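PDB 4FGQ: periplasmic protein from Legionella pneumophila subsp. pneumophila, which probably acts as a calcium-dependent periplasmic cysteine protease of the bacterial transglutaminase-like family, cleaving peptide bonds in its protein targets. Local coordinates for residues T29-L34 and S52-F57; D70-P75 and F89-Y94; R108-A113 and V123-P128; I136-E141 and S148-L153. All coordinates share one frame; numbering follows the deposited sequence.

Contact 1: T29-L34 and S52-F57; sequences TAWGNL and SFFNQF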
loop_
_atom_site.group_PDB
_atom_site.type_symbol
_atom_site.label_atom_id
_atom_site.label_comp_id
_atom_site.label_asym_id
_atom_site.label_seq_id
_atom_site.Cartn_x
_atom_site.Cartn_y
_atom_site.Cartn_z
ATOM N N THR A 29 -6.764 8.088 14.364
ATOM C CA THR A 29 -7.588 9.265 14.090
ATOM C C THR A 29 -7.103 10.010 12.854
ATOM O O THR A 29 -7.905 10.470 12.032
ATOM C CB THR A 29 -7.614 10.213 15.297
ATOM O OG1 THR A 29 -8.247 9.546 16.399
ATOM C CG2 THR A 29 -8.384 11.487 14.970
ATOM N N ALA A 30 -5.785 10.104 12.708
ATOM C CA ALA A 30 -5.191 10.773 11.556
ATOM C C ALA A 30 -5.479 10.044 10.247
ATOM O O ALA A 30 -5.719 10.677 9.217
ATOM C CB ALA A 30 -3.690 10.930 11.764
ATOM N N TRP A 31 -5.452 8.715 10.299
ATOM C CA TRP A 31 -5.760 7.869 9.147
ATOM C C TRP A 31 -7.219 8.076 8.729
ATOM O O TRP A 31 -7.521 8.237 7.540
ATOM C CB TRP A 31 -5.514 6.413 9.535
ATOM C CG TRP A 31 -5.689 5.404 8.455
ATOM C CD1 TRP A 31 -5.605 5.599 7.104
ATOM C CD2 TRP A 31 -5.964 4.015 8.648
ATOM N NE1 TRP A 31 -5.827 4.402 6.442
ATOM C CE2 TRP A 31 -6.047 3.424 7.370
ATOM C CE3 TRP A 31 -6.156 3.218 9.782
ATOM C CZ2 TRP A 31 -6.311 2.064 7.201
ATOM C CZ3 TRP A 31 -6.419 1.868 9.605
ATOM C CH2 TRP A 31 -6.493 1.309 8.330
ATOM N N GLY A 32 -8.117 8.061 9.707
ATOM C CA GLY A 32 -9.529 8.294 9.439
ATOM C C GLY A 32 -9.767 9.683 8.872
ATOM O O GLY A 32 -10.539 9.845 7.923
ATOM N N ASN A 33 -9.113 10.692 9.452
ATOM C CA ASN A 33 -9.258 12.057 8.952
ATOM C C ASN A 33 -8.723 12.179 7.522
ATOM O O ASN A 33 -9.309 12.887 6.699
ATOM C CB ASN A 33 -8.586 13.073 9.881
ATOM C CG ASN A 33 -9.308 13.217 11.215
ATOM O OD1 ASN A 33 -10.469 12.829 11.353
ATOM N ND2 ASN A 33 -8.624 13.793 12.201
ATOM N N LEU A 34 -7.626 11.477 7.224
ATOM C CA LEU A 34 -7.067 11.453 5.870
ATOM C C LEU A 34 -8.098 10.938 4.879
ATOM O O LEU A 34 -8.354 11.568 3.836
ATOM C CB LEU A 34 -5.817 10.559 5.821
ATOM C CG LEU A 34 -5.204 10.299 4.437
ATOM C CD1 LEU A 34 -4.399 11.496 3.988
ATOM C CD2 LEU A 34 -4.333 9.050 4.453
ATOM N N SER A 52 2.186 10.430 0.496
ATOM C CA SER A 52 2.989 11.229 1.428
ATOM C C SER A 52 2.629 10.975 2.894
ATOM O O SER A 52 3.510 10.986 3.773
ATOM C CB SER A 52 2.915 12.721 1.074
ATOM O OG SER A 52 1.610 13.262 1.268
ATOM N N PHE A 53 1.345 10.731 3.163
ATOM C CA PHE A 53 0.915 10.432 4.530
ATOM C C PHE A 53 1.628 9.194 5.032
ATOM O O PHE A 53 2.209 9.201 6.116
ATOM C CB PHE A 53 -0.605 10.203 4.611
ATOM C CG PHE A 53 -1.096 9.921 6.015
ATOM C CD1 PHE A 53 -1.342 10.953 6.898
ATOM C CD2 PHE A 53 -1.316 8.617 6.440
ATOM C CE1 PHE A 53 -1.793 10.690 8.194
ATOM C CE2 PHE A 53 -1.758 8.349 7.726
ATOM C CZ PHE A 53 -1.999 9.385 8.605
ATOM N N PHE A 54 1.575 8.123 4.252
ATOM C CA PHE A 54 2.185 6.882 4.730
ATOM C C PHE A 54 3.695 6.875 4.640
ATOM O O PHE A 54 4.343 6.159 5.397
ATOM C CB PHE A 54 1.534 5.667 4.062
ATOM C CG PHE A 54 0.161 5.413 4.588
ATOM C CD1 PHE A 54 -0.010 5.098 5.923
ATOM C CD2 PHE A 54 -0.962 5.596 3.794
ATOM C CE1 PHE A 54 -1.270 4.906 6.460
ATOM C CE2 PHE A 54 -2.236 5.397 4.329
ATOM C CZ PHE A 54 -2.383 5.051 5.664
ATOM N N ASN A 55 4.268 7.697 3.761
ATOM C CA ASN A 55 5.727 7.676 3.621
ATOM C C ASN A 55 6.481 8.216 4.825
ATOM O O ASN A 55 7.693 8.018 4.929
ATOM C CB ASN A 55 6.194 8.356 2.333
ATOM C CG ASN A 55 6.125 7.428 1.150
ATOM O OD1 ASN A 55 6.004 6.211 1.321
ATOM N ND2 ASN A 55 6.188 7.983 -0.059
ATOM N N GLN A 56 5.752 8.861 5.735
ATOM C CA GLN A 56 6.298 9.404 6.986
ATOM C C GLN A 56 6.475 8.345 8.079
ATOM O O GLN A 56 7.060 8.638 9.111
ATOM C CB GLN A 56 5.345 10.473 7.569
ATOM C CG GLN A 56 4.167 9.827 8.354
ATOM C CD GLN A 56 3.302 10.787 9.117
ATOM O OE1 GLN A 56 3.757 11.444 10.058
ATOM N NE2 GLN A 56 2.030 10.854 8.744
ATOM N N PHE A 57 5.929 7.144 7.892
ATOM C CA PHE A 57 5.968 6.112 8.942
ATOM C C PHE A 57 7.334 5.402 9.002
ATOM O O PHE A 57 8.195 5.622 8.151
ATOM C CB PHE A 57 4.850 5.070 8.712
ATOM C CG PHE A 57 3.462 5.534 9.107
ATOM C CD1 PHE A 57 2.835 6.570 8.448
ATOM C CD2 PHE A 57 2.761 4.868 10.100
ATOM C CE1 PHE A 57 1.556 6.987 8.817
ATOM C CE2 PHE A 57 1.485 5.266 10.466
ATOM C CZ PHE A 57 0.881 6.330 9.814
#

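Contact 2: D70-P75 and F89-Y94; sequences DYWKSP and FAIIKY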
loop_
_atom_site.group_PDB
_atom_site.type_symbol
_atom_site.label_atom_id
_atom_site.label_comp_id
_atom_site.label_asym_id
_atom_site.label_seq_id
_atom_site.Cartn_x
_atom_site.Cartn_y
_atom_site.Cartn_z
ATOM N N ASP A 70 9.063 -11.721 6.075
ATOM C CA ASP A 70 8.146 -12.703 5.495
ATOM C C ASP A 70 6.675 -12.397 5.783
ATOM O O ASP A 70 5.803 -12.717 4.980
ATOM C CB ASP A 70 8.465 -14.115 5.974
ATOM C CG ASP A 70 9.690 -14.691 5.306
ATOM O OD1 ASP A 70 10.272 -14.041 4.411
ATOM O OD2 ASP A 70 10.059 -15.815 5.668
ATOM N N TYR A 71 6.402 -11.787 6.932
ATOM C CA TYR A 71 5.026 -11.516 7.347
ATOM C C TYR A 71 4.478 -10.257 6.683
ATOM O O TYR A 71 5.133 -9.209 6.695
ATOM C CB TYR A 71 4.972 -11.359 8.867
ATOM C CG TYR A 71 3.578 -11.209 9.439
ATOM C CD1 TYR A 71 3.080 -9.964 9.796
ATOM C CD2 TYR A 71 2.773 -12.321 9.641
ATOM C CE1 TYR A 71 1.809 -9.830 10.329
ATOM C CE2 TYR A 71 1.505 -12.195 10.175
ATOM C CZ TYR A 71 1.029 -10.949 10.515
ATOM O OH TYR A 71 -0.233 -10.830 11.045
ATOM N N TRP A 72 3.278 -10.358 6.108
ATOM C CA TRP A 72 2.614 -9.203 5.498
ATOM C C TRP A 72 1.620 -8.598 6.481
ATOM O O TRP A 72 0.726 -9.296 6.963
ATOM C CB TRP A 72 1.853 -9.605 4.231
ATOM C CG TRP A 72 2.717 -9.980 3.060
ATOM C CD1 TRP A 72 4.044 -10.306 3.081
ATOM C CD2 TRP A 72 2.303 -10.064 1.688
ATOM N NE1 TRP A 72 4.480 -10.593 1.803
ATOM C CE2 TRP A 72 3.431 -10.443 0.932
ATOM C CE3 TRP A 72 1.087 -9.858 1.029
ATOM C CZ2 TRP A 72 3.373 -10.627 -0.455
ATOM C CZ3 TRP A 72 1.037 -10.034 -0.346
ATOM C CH2 TRP A 72 2.170 -10.415 -1.069
ATOM N N LYS A 73 1.760 -7.305 6.768
ATOM C CA LYS A 73 0.894 -6.635 7.740
ATOM C C LYS A 73 -0.391 -6.103 7.125
ATOM O O LYS A 73 -0.364 -5.481 6.063
ATOM C CB LYS A 73 1.623 -5.442 8.370
ATOM C CG LYS A 73 2.903 -5.786 9.109
ATOM C CD LYS A 73 3.428 -4.536 9.842
ATOM C CE LYS A 73 4.829 -4.748 10.380
ATOM N NZ LYS A 73 5.255 -3.615 11.263
ATOM N N SER A 74 -1.514 -6.326 7.808
ATOM C CA SER A 74 -2.758 -5.634 7.456
ATOM C C SER A 74 -2.596 -4.166 7.776
ATOM O O SER A 74 -1.722 -3.810 8.564
ATOM C CB SER A 74 -3.932 -6.204 8.262
ATOM O OG SER A 74 -3.841 -5.845 9.622
ATOM N N PRO A 75 -3.434 -3.307 7.169
ATOM C CA PRO A 75 -3.414 -1.870 7.470
ATOM C C PRO A 75 -3.482 -1.573 8.971
ATOM O O PRO A 75 -2.728 -0.735 9.458
ATOM C CB PRO A 75 -4.673 -1.359 6.766
ATOM C CG PRO A 75 -4.783 -2.267 5.555
ATOM C CD PRO A 75 -4.322 -3.616 6.030
ATOM N N PHE A 89 3.967 -0.918 3.400
ATOM C CA PHE A 89 3.633 0.441 2.952
ATOM C C PHE A 89 2.713 0.387 1.738
ATOM O O PHE A 89 1.728 1.130 1.647
ATOM C CB PHE A 89 4.895 1.220 2.552
ATOM C CG PHE A 89 5.606 1.904 3.699
ATOM C CD1 PHE A 89 6.247 1.166 4.688
ATOM C CD2 PHE A 89 5.695 3.290 3.744
ATOM C CE1 PHE A 89 6.922 1.789 5.723
ATOM C CE2 PHE A 89 6.385 3.923 4.777
ATOM C CZ PHE A 89 6.987 3.167 5.776
ATOM N N ALA A 90 3.035 -0.488 0.791
ATOM C CA ALA A 90 2.234 -0.577 -0.429
ATOM C C ALA A 90 0.819 -1.070 -0.132
ATOM O O ALA A 90 -0.157 -0.596 -0.726
ATOM C CB ALA A 90 2.918 -1.482 -1.453
ATOM N N ILE A 91 0.716 -2.001 0.809
ATOM C CA ILE A 91 -0.573 -2.570 1.191
ATOM C C ILE A 91 -1.513 -1.542 1.831
ATOM O O ILE A 91 -2.679 -1.429 1.436
ATOM C CB ILE A 91 -0.386 -3.802 2.098
ATOM C CG1 ILE A 91 0.212 -4.960 1.287
ATOM C CG2 ILE A 91 -1.714 -4.180 2.760
ATOM C CD1 ILE A 91 0.801 -6.075 2.155
ATOM N N ILE A 92 -1.019 -0.765 2.790
ATOM C CA ILE A 92 -1.886 0.223 3.421
ATOM C C ILE A 92 -2.237 1.364 2.461
ATOM O O ILE A 92 -3.357 1.882 2.491
ATOM C CB ILE A 92 -1.364 0.716 4.806
ATOM C CG1 ILE A 92 -2.421 1.600 5.475
ATOM C CG2 ILE A 92 -0.043 1.458 4.667
ATOM C CD1 ILE A 92 -2.258 1.727 6.986
ATOM N N LYS A 93 -1.305 1.734 1.585
ATOM C CA LYS A 93 -1.614 2.741 0.571
ATOM C C LYS A 93 -2.739 2.258 -0.336
ATOM O O LYS A 93 -3.647 3.026 -0.671
ATOM C CB LYS A 93 -0.377 3.076 -0.260
ATOM C CG LYS A 93 0.652 3.930 0.483
ATOM C CD LYS A 93 1.900 4.118 -0.372
ATOM C CE LYS A 93 3.054 4.716 0.443
ATOM N NZ LYS A 93 4.273 4.860 -0.423
ATOM N N TYR A 94 -2.660 0.991 -0.736
ATOM C CA TYR A 94 -3.674 0.383 -1.590
ATOM C C TYR A 94 -5.054 0.449 -0.930
ATOM O O TYR A 94 -5.998 0.988 -1.506
ATOM C CB TYR A 94 -3.308 -1.069 -1.933
ATOM C CG TYR A 94 -4.474 -1.852 -2.512
ATOM C CD1 TYR A 94 -4.868 -1.681 -3.836
ATOM C CD2 TYR A 94 -5.196 -2.738 -1.721
ATOM C CE1 TYR A 94 -5.958 -2.406 -4.364
ATOM C CE2 TYR A 94 -6.274 -3.443 -2.224
ATOM C CZ TYR A 94 -6.654 -3.273 -3.541
ATOM O OH TYR A 94 -7.728 -3.989 -4.018
#

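Contact 3: R108-A113 and V123-P128; sequences RITYAA and VLSFYP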
loop_
_atom_site.group_PDB
_atom_site.type_symbol
_atom_site.label_atom_id
_atom_site.label_comp_id
_atom_site.label_asym_id
_atom_site.label_seq_id
_atom_site.Cartn_x
_atom_site.Cartn_y
_atom_site.Cartn_z
ATOM N N ARG A 108 -2.568 -1.740 -8.500
ATOM C CA ARG A 108 -1.969 -3.060 -8.354
ATOM C C ARG A 108 -0.728 -2.970 -7.517
ATOM O O ARG A 108 0.205 -2.248 -7.868
ATOM C CB ARG A 108 -1.640 -3.664 -9.721
ATOM C CG ARG A 108 -2.872 -3.974 -10.546
ATOM C CD ARG A 108 -2.546 -4.677 -11.834
ATOM N NE ARG A 108 -3.745 -4.812 -12.663
ATOM C CZ ARG A 108 -3.751 -5.297 -13.903
ATOM N NH1 ARG A 108 -2.621 -5.698 -14.467
ATOM N NH2 ARG A 108 -4.890 -5.370 -14.578
ATOM N N ILE A 109 -0.730 -3.679 -6.391
ATOM C CA ILE A 109 0.456 -3.779 -5.565
ATOM C C ILE A 109 1.476 -4.577 -6.369
ATOM O O ILE A 109 1.165 -5.660 -6.879
ATOM C CB ILE A 109 0.136 -4.484 -4.243
ATOM C CG1 ILE A 109 -0.951 -3.708 -3.477
ATOM C CG2 ILE A 109 1.401 -4.645 -3.399
ATOM C CD1 ILE A 109 -1.615 -4.521 -2.339
ATOM N N THR A 110 2.696 -4.053 -6.501
ATOM C CA THR A 110 3.647 -4.612 -7.462
ATOM C C THR A 110 4.939 -5.063 -6.809
ATOM O O THR A 110 5.617 -4.272 -6.160
ATOM C CB THR A 110 4.012 -3.579 -8.540
ATOM O OG1 THR A 110 2.821 -3.173 -9.220
ATOM C CG2 THR A 110 4.979 -4.171 -9.566
ATOM N N TYR A 111 5.282 -6.324 -7.027
ATOM C CA TYR A 111 6.537 -6.891 -6.545
ATOM C C TYR A 111 7.535 -6.764 -7.683
ATOM O O TYR A 111 7.315 -7.290 -8.783
ATOM C CB TYR A 111 6.295 -8.347 -6.185
ATOM C CG TYR A 111 7.474 -9.147 -5.661
ATOM C CD1 TYR A 111 7.605 -9.403 -4.311
ATOM C CD2 TYR A 111 8.389 -9.717 -6.525
ATOM C CE1 TYR A 111 8.649 -10.175 -3.828
ATOM C CE2 TYR A 111 9.429 -10.485 -6.054
ATOM C CZ TYR A 111 9.555 -10.705 -4.706
ATOM O OH TYR A 111 10.596 -11.479 -4.232
ATOM N N ALA A 112 8.629 -6.056 -7.425
ATOM C CA ALA A 112 9.609 -5.769 -8.457
ATOM C C ALA A 112 11.010 -6.146 -7.985
ATOM O O ALA A 112 11.287 -6.179 -6.788
ATOM C CB ALA A 112 9.559 -4.288 -8.841
ATOM N N ALA A 113 11.889 -6.432 -8.932
ATOM C CA ALA A 113 13.304 -6.567 -8.613
ATOM C C ALA A 113 13.891 -5.152 -8.641
ATOM O O ALA A 113 13.695 -4.421 -9.616
ATOM C CB ALA A 113 13.988 -7.440 -9.647
ATOM N N VAL A 123 6.104 -1.930 -4.487
ATOM C CA VAL A 123 5.556 -0.584 -4.632
ATOM C C VAL A 123 4.072 -0.713 -4.927
ATOM O O VAL A 123 3.573 -1.824 -5.080
ATOM C CB VAL A 123 6.222 0.188 -5.786
ATOM C CG1 VAL A 123 7.723 0.369 -5.501
ATOM C CG2 VAL A 123 6.002 -0.551 -7.108
ATOM N N LEU A 124 3.373 0.418 -5.017
ATOM C CA LEU A 124 1.981 0.407 -5.465
ATOM C C LEU A 124 1.931 1.068 -6.832
ATOM O O LEU A 124 2.420 2.180 -6.993
ATOM C CB LEU A 124 1.089 1.168 -4.479
ATOM C CG LEU A 124 -0.380 1.328 -4.896
ATOM C CD1 LEU A 124 -0.986 -0.028 -5.164
ATOM C CD2 LEU A 124 -1.133 2.033 -3.773
ATOM N N SER A 125 1.383 0.366 -7.823
ATOM C CA SER A 125 1.267 0.913 -9.170
ATOM C C SER A 125 -0.148 1.402 -9.439
ATOM O O SER A 125 -1.120 0.691 -9.178
ATOM C CB SER A 125 1.627 -0.158 -10.210
ATOM O OG SER A 125 3.000 -0.520 -10.119
ATOM N N PHE A 126 -0.267 2.615 -9.960
ATOM C CA PHE A 126 -1.572 3.167 -10.319
ATOM C C PHE A 126 -1.657 3.226 -11.829
ATOM O O PHE A 126 -0.776 3.795 -12.473
ATOM C CB PHE A 126 -1.728 4.575 -9.735
ATOM C CG PHE A 126 -2.856 5.358 -10.352
ATOM C CD1 PHE A 126 -4.165 5.151 -9.946
ATOM C CD2 PHE A 126 -2.607 6.292 -11.355
ATOM C CE1 PHE A 126 -5.206 5.863 -10.524
ATOM C CE2 PHE A 126 -3.643 7.009 -11.927
ATOM C CZ PHE A 126 -4.944 6.793 -11.517
ATOM N N TYR A 127 -2.706 2.636 -12.399
ATOM C CA TYR A 127 -2.868 2.610 -13.837
ATOM C C TYR A 127 -3.994 3.549 -14.255
ATOM O O TYR A 127 -5.160 3.272 -13.957
ATOM C CB TYR A 127 -3.225 1.189 -14.291
ATOM C CG TYR A 127 -2.083 0.200 -14.201
ATOM C CD1 TYR A 127 -1.719 -0.365 -12.988
ATOM C CD2 TYR A 127 -1.380 -0.171 -15.336
ATOM C CE1 TYR A 127 -0.676 -1.283 -12.912
ATOM C CE2 TYR A 127 -0.335 -1.081 -15.264
ATOM C CZ TYR A 127 0.005 -1.626 -14.054
ATOM O OH TYR A 127 1.041 -2.533 -13.999
ATOM N N PRO A 128 -3.661 4.653 -14.955
ATOM C CA PRO A 128 -4.697 5.545 -15.502
ATOM C C PRO A 128 -5.720 4.789 -16.358
ATOM O O PRO A 128 -6.914 5.073 -16.268
ATOM C CB PRO A 128 -3.897 6.514 -16.379
ATOM C CG PRO A 128 -2.550 6.553 -15.742
ATOM C CD PRO A 128 -2.301 5.147 -15.237
HETATM O O HOH W 1 0.185 -5.372 -13.824
HETATM O O HOH W 2 2.451 -3.528 -11.958
#

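Contact 4: I136-E141 and S148-L153; sequences ILDSLE and SARPDL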
loop_
_atom_site.group_PDB
_atom_site.type_symbol
_atom_site.label_atom_id
_atom_site.label_comp_id
_atom_site.label_asym_id
_atom_site.label_seq_id
_atom_site.Cartn_x
_atom_site.Cartn_y
_atom_site.Cartn_z
ATOM N N ILE A 136 4.194 5.073 -10.167
ATOM C CA ILE A 136 4.737 4.276 -9.079
ATOM C C ILE A 136 4.720 5.022 -7.744
ATOM O O ILE A 136 5.366 6.068 -7.587
ATOM C CB ILE A 136 6.190 3.833 -9.392
ATOM C CG1 ILE A 136 6.268 3.089 -10.733
ATOM C CG2 ILE A 136 6.719 2.979 -8.261
ATOM C CD1 ILE A 136 5.465 1.805 -10.775
ATOM N N LEU A 137 3.978 4.479 -6.782
ATOM C CA LEU A 137 3.926 5.018 -5.422
ATOM C C LEU A 137 4.874 4.173 -4.565
ATOM O O LEU A 137 4.591 2.992 -4.276
ATOM C CB LEU A 137 2.504 4.938 -4.864
ATOM C CG LEU A 137 1.555 6.064 -5.289
ATOM C CD1 LEU A 137 1.152 5.935 -6.769
ATOM C CD2 LEU A 137 0.318 6.075 -4.387
ATOM N N ASP A 138 5.996 4.780 -4.175
ATOM C CA ASP A 138 7.111 4.079 -3.548
ATOM C C ASP A 138 7.288 4.593 -2.135
ATOM O O ASP A 138 6.825 5.688 -1.808
ATOM C CB ASP A 138 8.374 4.367 -4.372
ATOM C CG ASP A 138 9.477 3.354 -4.161
ATOM O OD1 ASP A 138 9.477 2.659 -3.131
ATOM O OD2 ASP A 138 10.364 3.284 -5.038
ATOM N N SER A 139 7.945 3.785 -1.307
ATOM C CA SER A 139 8.320 4.155 0.050
ATOM C C SER A 139 9.772 4.655 0.140
ATOM O O SER A 139 10.188 5.176 1.176
ATOM C CB SER A 139 8.139 2.947 0.983
ATOM O OG SER A 139 8.652 1.767 0.379
ATOM N N LEU A 140 10.534 4.486 -0.935
ATOM C CA LEU A 140 11.924 4.958 -0.991
ATOM C C LEU A 140 12.138 6.034 -2.058
ATOM O O LEU A 140 13.254 6.242 -2.546
ATOM C CB LEU A 140 12.892 3.783 -1.240
ATOM C CG LEU A 140 12.944 2.705 -0.161
ATOM C CD1 LEU A 140 13.921 1.609 -0.582
ATOM C CD2 LEU A 140 13.372 3.301 1.176
ATOM N N GLU A 141 11.057 6.720 -2.416
ATOM C CA GLU A 141 11.110 7.824 -3.354
ATOM C C GLU A 141 9.847 8.610 -3.060
ATOM O O GLU A 141 8.767 8.027 -3.000
ATOM C CB GLU A 141 11.083 7.286 -4.790
ATOM C CG GLU A 141 10.831 8.340 -5.855
ATOM C CD GLU A 141 11.845 9.465 -5.804
ATOM O OE1 GLU A 141 13.046 9.204 -6.062
ATOM O OE2 GLU A 141 11.440 10.611 -5.504
ATOM N N SER A 148 8.495 4.202 -16.796
ATOM C CA SER A 148 9.698 4.397 -17.617
ATOM C C SER A 148 10.711 5.317 -16.943
ATOM O O SER A 148 11.883 5.336 -17.322
ATOM C CB SER A 148 9.354 4.946 -18.998
ATOM O OG SER A 148 8.681 6.188 -18.870
ATOM N N ALA A 149 10.256 6.079 -15.954
ATOM C CA ALA A 149 11.150 6.934 -15.170
ATOM C C ALA A 149 11.664 6.189 -13.938
ATOM O O ALA A 149 12.343 6.770 -13.083
ATOM C CB ALA A 149 10.454 8.222 -14.772
ATOM N N ARG A 150 11.322 4.907 -13.841
ATOM C CA ARG A 150 11.859 4.037 -12.787
ATOM C C ARG A 150 12.527 2.798 -13.389
ATOM O O ARG A 150 12.094 1.670 -13.145
ATOM C CB ARG A 150 10.745 3.609 -11.819
ATOM C CG ARG A 150 10.065 4.746 -11.060
ATOM C CD ARG A 150 11.051 5.513 -10.191
ATOM N NE ARG A 150 11.812 4.590 -9.347
ATOM C CZ ARG A 150 11.478 4.243 -8.105
ATOM N NH1 ARG A 150 10.383 4.737 -7.533
ATOM N NH2 ARG A 150 12.251 3.387 -7.435
ATOM N N PRO A 151 13.595 2.994 -14.179
ATOM C CA PRO A 151 14.233 1.831 -14.800
ATOM C C PRO A 151 14.925 0.954 -13.754
ATOM O O PRO A 151 15.372 -0.142 -14.090
ATOM C CB PRO A 151 15.270 2.465 -15.734
ATOM C CG PRO A 151 15.612 3.758 -15.071
ATOM C CD PRO A 151 14.314 4.246 -14.484
ATOM N N ASP A 152 15.014 1.435 -12.514
ATOM C CA ASP A 152 15.615 0.653 -11.438
ATOM C C ASP A 152 14.674 -0.444 -10.938
ATOM O O ASP A 152 15.098 -1.345 -10.213
ATOM C CB ASP A 152 16.032 1.550 -10.269
ATOM C CG ASP A 152 14.875 2.363 -9.706
ATOM O OD1 ASP A 152 14.154 3.023 -10.487
ATOM O OD2 ASP A 152 14.691 2.354 -8.475
ATOM N N LEU A 153 13.406 -0.378 -11.336
ATOM C CA LEU A 153 12.410 -1.350 -10.881
ATOM C C LEU A 153 11.959 -2.237 -12.033
ATOM O O LEU A 153 11.458 -1.738 -13.045
ATOM C CB LEU A 153 11.192 -0.644 -10.284
ATOM C CG LEU A 153 11.408 0.218 -9.043
ATOM C CD1 LEU A 153 10.101 0.882 -8.634
ATOM C CD2 LEU A 153 11.986 -0.596 -7.883
HETATM O O HOH W 3 8.152 6.648 -7.904
HETATM O O HOH W 4 12.822 2.275 -4.792
#

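Contact 1: T29-L34 and S52-F57
Phe-53 reaches straight across to helix 22-38 and slots between Ala-30 and Leu-34, one helical turn apart. Its CG stands anti to the backbone N (chi1 -179°), which carries the ring away from its own helix and into that notch. Leu-34 lays CD2 over one face, 4.0 Å from the centroid of the Phe-53 ring, close enough for a CH-pi contact. Ala-30 comes at the rim instead, its CB 3.9 Å from Phe-53 CZ and near the ring plane. The opposite face of Phe-53 faces back to its own segment, where Gln-56 NE2 lies above the rim. Phe-54 follows with its ring turned to the buried side. Its edge points at the indole of Trp-31 in an offset edge-to-face pair, planes at 77°, with Phe-54 CZ 3.6 Å from Trp-31 CD1. Phe-53 CD2 sits above the centre of the Phe-54 ring, so the two phenylalanines brace each other as well as the facing helix. Trp-31 NE1 finds its polar partner in Thr-96 OG1, on helix 86-100. Gln-56 folds back to give NE2 to Phe-53 O at 3.1 Å. This is apolar, ring-rich packing between two consecutive helices, 22-38 and 43-55, laid beside helix 86-100 in the helical half of a papain-like (clan CA) alpha+beta fold.

Contact 2: D70-P75 and F89-Y94
Ile-91 and Ile-92 meet the 70-75 loop with different first torsions. In Ile-91, CG1 lies anti to the carbonyl carbon (chi1 -69°), and the extended chain carries CD1 to within 4.0 Å of Trp-72 CE3, the two side chains crossing at about a right angle. Its other branch, CG2, rests 3.8 Å from Lys-73 O. Ile-92 turns CG1 anti to the backbone N (chi1 -172°), which sends CD1 against Pro-75, 3.5 Å from Pro-75 O and 3.9 Å from Pro-75 CB. The backbones are closest here, with the CA atoms of Pro-75 and Ile-92 4.8 Å apart. Pro-75 opens helix 75-81: Ser-74 is its N-cap, its side chain caps a first-turn backbone N, and Glu-77 OE1 accepts from Ser-74 N, consistent with a capping box. The loop thus turns into a helix directly on the side of helix 86-100, the central helix of this papain-like fold. Just upstream, Tyr-71 belongs to a calcium site completed by Asp-69, Asp-85, Glu-87 and Asp-88; no calcium is bound in this model. Lys-73 leads its amine away from the isoleucines to salt bridges with Asp-81 and Glu-60. The Trp-72 indole also packs against helix 183-192, through Trp-185 and Leu-188.

Contact 3: R108-A113 and V123-P128
The beta hairpin of strands 107-114 and 119-126 is laced together here by Arg-108 pairing with Ser-125 and Thr-110 with Val-123, both antiparallel hydrogen-bonded pairs. Arg-108 N gives to Ser-125 O at 2.9 Å, and Ser-125 N returns to Arg-108 O at 2.9 Å. The next rung is as regular: Thr-110 N to Val-123 O is 2.8 Å and nearly straight (173°), and Val-123 N to Thr-110 O is 2.9 Å. Between the rungs, Ile-109 and Leu-124 form a non-hydrogen-bonded pair on the other face, Ile-109 CG1 touching Leu-124 CD1 at 4.0 Å. On the Thr-110 face the two hydroxyls are turned beside their own backbone N atoms (chi1 -59° for Thr-110, -66° for Ser-125). That rotation brings Thr-110 OG1 and Ser-125 OG to 2.8 Å, in a hydrogen bond where either may donate. One water carries the network from Thr-110 OG1 to Tyr-127 OH, and a second joins Tyr-127 OH to Arg-108 NH1, 2.9 Å from that water. Arg-108 stretches out across the Tyr-127 ring at about a right angle; the cation-pi attraction is weak at best. With Ile-109 and Leu-124 turned onto helix 86-100, this is the central antiparallel hairpin of the beta half of a papain-like fold.

Contact 4: I136-E141 and S148-L153
Arg-150 grips Asp-138 end-on, both terminal nitrogens converging on one oxygen: NH1 to OD2 is 2.9 Å and NH2 to OD2 is 3.1 Å. The guanidinium and carboxylate lie almost in one plane (8° apart), and NH1 uses the anti lone pair of OD2. Bends at chi2 and chi3 fold Arg-150 back so that Asp-152 can hold its other edge side-on, with NE 3.0 Å from Asp-152 OD1 and NH2 2.8 Å from Asp-152 OD2, both on syn lone pairs. Leu-153 CD1 lies over one face of the guanidinium and meets Ile-136 CG2 at 4.0 Å. Around this tight, flat clamp the contact is looser. Water bridges Arg-150 NH1 to Ile-136 O, and another joins NH2 to Asp-138 OD2. Glu-141 offers NH1 little more than its CB at 3.8 Å, its carboxylate turned to Lys-143 N. The second oxygen, Asp-138 OD1, takes Leu-140 N at 3.0 Å in an Asx turn and also bonds His-121 NE2. Gripped from both ends, the Asp-138 carboxylate has its rotation fixed: Arg-150 would then sit as a second shell behind an Asp-His pair, an arrangement consistent with the Cys-His-Asp triad of transglutaminase-like cysteine proteases.

How the contacts relate
Contacts 2 and 3 are the buried ones, and helix 86-100 lies between them: its isoleucines face the 70-75 loop, while Lys-93 and Tyr-94 pack on Leu-124. Contact 1 is partly buried and leans on the same helix, Phe-54 CE1 touching Ile-92 CD1. Contact 4, whose centre lies farthest from the chain centre, about 14 Å, continues the sheet of contact 3 through Leu-137 N and Leu-124 O. Asn-55 spans the two halves, its OD1 near Lys-93 NZ and its ND2 on Asp-138 O, both probable hydrogen bonds. Chemistry follows place: carbon and rings among the helices, a backbone ladder with a hydroxyl-water chain in the sheet, and a salt-bridge network at its border.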